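Local coordinates for protein succinylglutamate desuccinylase/aspartoacylase (Shewanella frigidimarina, PDB 3LWU) that binds zinc and is probably a hydrolase acting on ester bonds, of the succinylglutamate desuccinylase/aspartoacylase family, at residues 56-70 with 88-100. Numbering follows the deposited sequence.
With ZN (zinc ion), chain C.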
loop_
_atom_site.group_PDB
_atom_site.type_symbol
_atom_site.label_atom_id
_atom_site.label_comp_id
_atom_site.label_asym_id
_atom_site.label_seq_id
_atom_site.Cartn_x
_atom_site.Cartn_y
_atom_site.Cartn_z
ATOM N N VAL A 56 -20.225 0.292 31.978
ATOM C CA VAL A 56 -20.093 0.735 30.613
ATOM C C VAL A 56 -18.703 0.480 30.084
ATOM O O VAL A 56 -17.700 0.697 30.787
ATOM C CB VAL A 56 -20.407 2.248 30.524
ATOM C CG1 VAL A 56 -20.349 2.778 29.070
ATOM C CG2 VAL A 56 -21.774 2.511 31.158
ATOM N N TYR A 57 -18.635 0.053 28.825
ATOM C CA TYR A 57 -17.352 -0.121 28.116
ATOM C C TYR A 57 -17.449 0.679 26.838
ATOM O O TYR A 57 -18.402 0.532 26.072
ATOM C CB TYR A 57 -17.080 -1.581 27.791
ATOM C CG TYR A 57 -15.884 -1.794 26.883
ATOM C CD1 TYR A 57 -14.588 -1.773 27.396
ATOM C CD2 TYR A 57 -16.041 -1.978 25.521
ATOM C CE1 TYR A 57 -13.517 -1.963 26.610
ATOM C CE2 TYR A 57 -14.943 -2.143 24.700
ATOM C CZ TYR A 57 -13.680 -2.141 25.255
ATOM O OH TYR A 57 -12.564 -2.328 24.475
ATOM N N ILE A 58 -16.504 1.583 26.648
ATOM C CA ILE A 58 -16.507 2.481 25.499
ATOM C C ILE A 58 -15.171 2.358 24.810
ATOM O O ILE A 58 -14.165 2.493 25.481
ATOM C CB ILE A 58 -16.682 3.924 25.945
ATOM C CG1 ILE A 58 -18.003 4.090 26.710
ATOM C CG2 ILE A 58 -16.661 4.871 24.722
ATOM C CD1 ILE A 58 -18.225 5.537 27.308
ATOM N N GLN A 59 -15.147 2.073 23.508
ATOM C CA GLN A 59 -13.902 1.978 22.753
ATOM C C GLN A 59 -13.980 2.829 21.492
ATOM O O GLN A 59 -15.053 3.111 21.011
ATOM C CB GLN A 59 -13.517 0.533 22.403
ATOM C CG GLN A 59 -14.493 -0.218 21.440
ATOM C CD GLN A 59 -13.979 -1.578 21.025
ATOM O OE1 GLN A 59 -13.278 -2.233 21.794
ATOM N NE2 GLN A 59 -14.316 -2.006 19.794
ATOM N N ALA A 60 -12.829 3.264 20.993
ATOM C CA ALA A 60 -12.747 3.998 19.740
ATOM C C ALA A 60 -11.643 3.459 18.855
ATOM O O ALA A 60 -10.664 2.875 19.365
ATOM C CB ALA A 60 -12.480 5.522 20.010
ATOM N N ASN A 61 -11.791 3.675 17.540
ATOM C CA ASN A 61 -10.636 3.714 16.593
ATOM C C ASN A 61 -10.125 2.326 16.249
ATOM O O ASN A 61 -8.982 2.157 15.875
ATOM C CB ASN A 61 -9.527 4.615 17.169
ATOM C CG ASN A 61 -8.585 5.256 16.114
ATOM O OD1 ASN A 61 -7.678 5.976 16.520
ATOM N ND2 ASN A 61 -8.811 5.037 14.797
ATOM N N VAL A 62 -11.010 1.325 16.311
ATOM C CA VAL A 62 -10.671 -0.001 15.812
ATOM C C VAL A 62 -10.370 0.027 14.322
ATOM O O VAL A 62 -9.513 -0.712 13.821
ATOM C CB VAL A 62 -11.768 -1.005 16.114
ATOM C CG1 VAL A 62 -11.524 -2.298 15.353
ATOM C CG2 VAL A 62 -11.808 -1.267 17.620
ATOM N N HIS A 63 -11.105 0.859 13.613
ATOM C CA HIS A 63 -10.775 1.212 12.230
ATOM C C HIS A 63 -9.842 2.379 12.356
ATOM O O HIS A 63 -10.221 3.401 12.881
ATOM C CB HIS A 63 -12.064 1.586 11.447
ATOM C CG HIS A 63 -12.849 0.396 10.985
ATOM N ND1 HIS A 63 -14.225 0.349 10.994
ATOM C CD2 HIS A 63 -12.440 -0.826 10.568
ATOM C CE1 HIS A 63 -14.636 -0.826 10.551
ATOM N NE2 HIS A 63 -13.569 -1.566 10.293
ATOM N N GLY A 64 -8.606 2.262 11.875
ATOM C CA GLY A 64 -7.561 3.192 12.273
ATOM C C GLY A 64 -7.656 4.615 11.764
ATOM O O GLY A 64 -7.042 5.499 12.339
ATOM N N ALA A 65 -8.399 4.825 10.676
ATOM C CA ALA A 65 -8.636 6.157 10.127
ATOM C C ALA A 65 -9.704 6.903 10.894
ATOM O O ALA A 65 -9.864 8.117 10.761
ATOM C CB ALA A 65 -9.085 6.051 8.609
ATOM N N GLU A 66 -10.471 6.164 11.681
ATOM C CA GLU A 66 -11.649 6.697 12.332
ATOM C C GLU A 66 -11.277 7.262 13.693
ATOM O O GLU A 66 -11.610 6.674 14.732
ATOM C CB GLU A 66 -12.706 5.600 12.390
ATOM C CG GLU A 66 -13.126 5.148 10.994
ATOM C CD GLU A 66 -14.138 4.016 10.950
ATOM O OE1 GLU A 66 -14.692 3.684 12.010
ATOM O OE2 GLU A 66 -14.343 3.403 9.838
ATOM N N VAL A 67 -10.561 8.397 13.660
ATOM C CA VAL A 67 -9.898 8.931 14.840
ATOM C C VAL A 67 -10.781 9.805 15.731
ATOM O O VAL A 67 -10.410 10.007 16.899
ATOM C CB VAL A 67 -8.550 9.669 14.511
ATOM C CG1 VAL A 67 -7.497 8.658 13.982
ATOM C CG2 VAL A 67 -8.757 10.858 13.533
ATOM N N GLN A 68 -11.960 10.259 15.251
ATOM C CA GLN A 68 -12.781 11.237 16.032
ATOM C C GLN A 68 -13.227 10.678 17.378
ATOM O O GLN A 68 -13.339 11.435 18.348
ATOM C CB GLN A 68 -13.979 11.762 15.214
ATOM C CG GLN A 68 -14.987 12.710 15.919
ATOM C CD GLN A 68 -14.459 14.095 16.250
ATOM O OE1 GLN A 68 -13.223 14.349 16.336
ATOM N NE2 GLN A 68 -15.392 15.018 16.457
ATOM N N GLY A 69 -13.439 9.365 17.450
ATOM C CA GLY A 69 -13.787 8.711 18.726
ATOM C C GLY A 69 -12.832 8.970 19.882
ATOM O O GLY A 69 -13.240 8.946 21.047
ATOM N N ASN A 70 -11.550 9.182 19.572
ATOM C CA ASN A 70 -10.581 9.555 20.582
ATOM C C ASN A 70 -10.873 10.935 21.190
ATOM O O ASN A 70 -10.669 11.124 22.388
ATOM C CB ASN A 70 -9.153 9.530 19.998
ATOM C CG ASN A 70 -8.786 8.148 19.505
ATOM O OD1 ASN A 70 -8.830 7.182 20.297
ATOM N ND2 ASN A 70 -8.558 8.009 18.170
ATOM N N ASP A 88 -19.330 1.510 36.976
ATOM C CA ASP A 88 -17.992 1.518 36.376
ATOM C C ASP A 88 -18.068 1.974 34.907
ATOM O O ASP A 88 -18.959 1.542 34.167
ATOM C CB ASP A 88 -17.336 0.118 36.443
ATOM C CG ASP A 88 -16.871 -0.273 37.838
ATOM O OD1 ASP A 88 -16.778 0.564 38.769
ATOM O OD2 ASP A 88 -16.533 -1.463 37.987
ATOM N N ILE A 89 -17.115 2.823 34.499
ATOM C CA ILE A 89 -16.957 3.240 33.107
ATOM C C ILE A 89 -15.544 2.968 32.713
ATOM O O ILE A 89 -14.604 3.479 33.329
ATOM C CB ILE A 89 -17.272 4.722 32.858
ATOM C CG1 ILE A 89 -18.681 5.044 33.363
ATOM C CG2 ILE A 89 -17.158 5.092 31.326
ATOM C CD1 ILE A 89 -19.056 6.531 33.292
ATOM N N THR A 90 -15.410 2.145 31.680
ATOM C CA THR A 90 -14.127 1.753 31.151
ATOM C C THR A 90 -14.009 2.288 29.728
ATOM O O THR A 90 -14.895 2.073 28.910
ATOM C CB THR A 90 -13.958 0.223 31.146
ATOM O OG1 THR A 90 -14.147 -0.274 32.470
ATOM C CG2 THR A 90 -12.559 -0.141 30.671
ATOM N N LEU A 91 -12.919 2.995 29.439
ATOM C CA LEU A 91 -12.751 3.599 28.139
ATOM C C LEU A 91 -11.459 3.084 27.517
ATOM O O LEU A 91 -10.425 3.052 28.176
ATOM C CB LEU A 91 -12.754 5.130 28.252
ATOM C CG LEU A 91 -14.049 5.644 28.917
ATOM C CD1 LEU A 91 -13.752 5.901 30.385
ATOM C CD2 LEU A 91 -14.573 6.928 28.252
ATOM N N ALA A 92 -11.543 2.683 26.242
ATOM C CA ALA A 92 -10.404 2.146 25.502
ATOM C C ALA A 92 -10.237 2.956 24.222
ATOM O O ALA A 92 -10.719 2.551 23.170
ATOM C CB ALA A 92 -10.590 0.656 25.182
ATOM N N PRO A 93 -9.584 4.131 24.316
ATOM C CA PRO A 93 -9.309 4.831 23.073
ATOM C C PRO A 93 -8.125 4.185 22.360
ATOM O O PRO A 93 -7.462 3.323 22.925
ATOM C CB PRO A 93 -8.976 6.242 23.542
ATOM C CG PRO A 93 -8.343 6.045 24.832
ATOM C CD PRO A 93 -9.057 4.870 25.473
ATOM N N LEU A 94 -7.875 4.573 21.123
ATOM C CA LEU A 94 -6.711 4.054 20.377
ATOM C C LEU A 94 -6.684 2.516 20.446
ATOM O O LEU A 94 -5.663 1.916 20.758
ATOM C CB LEU A 94 -5.412 4.649 20.937
ATOM C CG LEU A 94 -5.274 6.181 20.917
ATOM C CD1 LEU A 94 -4.030 6.624 21.776
ATOM C CD2 LEU A 94 -5.195 6.845 19.496
ATOM N N ALA A 95 -7.805 1.880 20.144
ATOM C CA ALA A 95 -7.970 0.464 20.439
ATOM C C ALA A 95 -7.340 -0.463 19.414
ATOM O O ALA A 95 -7.331 -1.662 19.623
ATOM C CB ALA A 95 -9.468 0.115 20.630
ATOM N N ASN A 96 -6.830 0.065 18.301
ATOM C CA ASN A 96 -6.166 -0.764 17.321
ATOM C C ASN A 96 -4.889 -0.106 16.861
ATOM O O ASN A 96 -4.821 0.445 15.746
ATOM C CB ASN A 96 -7.105 -1.067 16.147
ATOM C CG ASN A 96 -6.441 -1.971 15.091
ATOM O OD1 ASN A 96 -5.315 -2.429 15.308
ATOM N ND2 ASN A 96 -7.143 -2.245 13.961
ATOM N N PRO A 97 -3.848 -0.139 17.708
ATOM C CA PRO A 97 -2.617 0.590 17.356
ATOM C C PRO A 97 -2.028 0.177 16.010
ATOM O O PRO A 97 -1.516 1.039 15.264
ATOM C CB PRO A 97 -1.677 0.314 18.542
ATOM C CG PRO A 97 -2.291 -0.851 19.242
ATOM C CD PRO A 97 -3.762 -0.723 19.048
ATOM N N LEU A 98 -2.148 -1.101 15.645
ATOM C CA LEU A 98 -1.586 -1.559 14.347
ATOM C C LEU A 98 -2.269 -0.817 13.210
ATOM O O LEU A 98 -1.605 -0.261 12.345
ATOM C CB LEU A 98 -1.734 -3.082 14.157
ATOM C CG LEU A 98 -1.243 -3.754 12.866
ATOM C CD1 LEU A 98 0.202 -3.483 12.474
ATOM C CD2 LEU A 98 -1.451 -5.264 13.061
ATOM N N GLY A 99 -3.593 -0.771 13.240
ATOM C CA GLY A 99 -4.358 -0.090 12.211
ATOM C C GLY A 99 -4.153 1.428 12.233
ATOM O O GLY A 99 -4.055 2.055 11.198
ATOM N N ILE A 100 -4.108 2.014 13.411
ATOM C CA ILE A 100 -4.012 3.484 13.560
ATOM C C ILE A 100 -2.698 3.985 12.997
ATOM O O ILE A 100 -2.649 5.083 12.420
ATOM C CB ILE A 100 -4.111 3.871 15.063
ATOM C CG1 ILE A 100 -5.529 3.645 15.570
ATOM C CG2 ILE A 100 -3.632 5.345 15.358
ATOM C CD1 ILE A 100 -5.628 3.404 17.106
HETATM ZN ZN ZN C . -15.531 1.868 11.531
HETATM O O HOH W 1 -16.772 -0.662 32.879
HETATM O O HOH W 2 -4.740 6.817 12.502
#
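Strands 56-60 and 89-92 run parallel, their axes 4.6 Å apart, and the backbone bonds from Val56 N to Asp88 O through Ala60 N to Ala92 O zip them together as the two strands of a beta-alpha-beta unit. Ile58 CD1 lies beside Leu91 CD2 (4.0 Å) and Ile89 CG2, with helix 68-80 packing on Ile58 and Ile89. On the other face Tyr57 OH lies 3.6 Å from Ala92 CB and donates in the ring plane to a lone pair of Gln59 OE1. Past the strands one more backbone bond, Ala95 N to Ala60 O, is followed by side-chain amides. Asn70 OD1 accepts Leu94 N at 2.9 Å, in its carbonyl plane, while Asn70 ND2 donates to Asn61 OD1. With CG anti to the backbone N (chi1 -154°), Asn61 aims ND2 at His63 O and Gly64 O, and Ile100 CG1 packs 3.3 Å from Asn61 OD1. Replacing Asn61 by an alanine is likely to leave Asn70 ND2 without its main acceptor and the turn from His63 to Glu66 freer to shift. Asn96 ND2 donates almost straight to Val62 O at 2.8 Å, and Asn96 OD1 caps helix 97-100 through Gly99 N. Asn61, held by Asn70, and Asn96 at Val62 thus probably help to fix the turn whose His63 ND1 and Glu66 carboxylate bind zinc with His192.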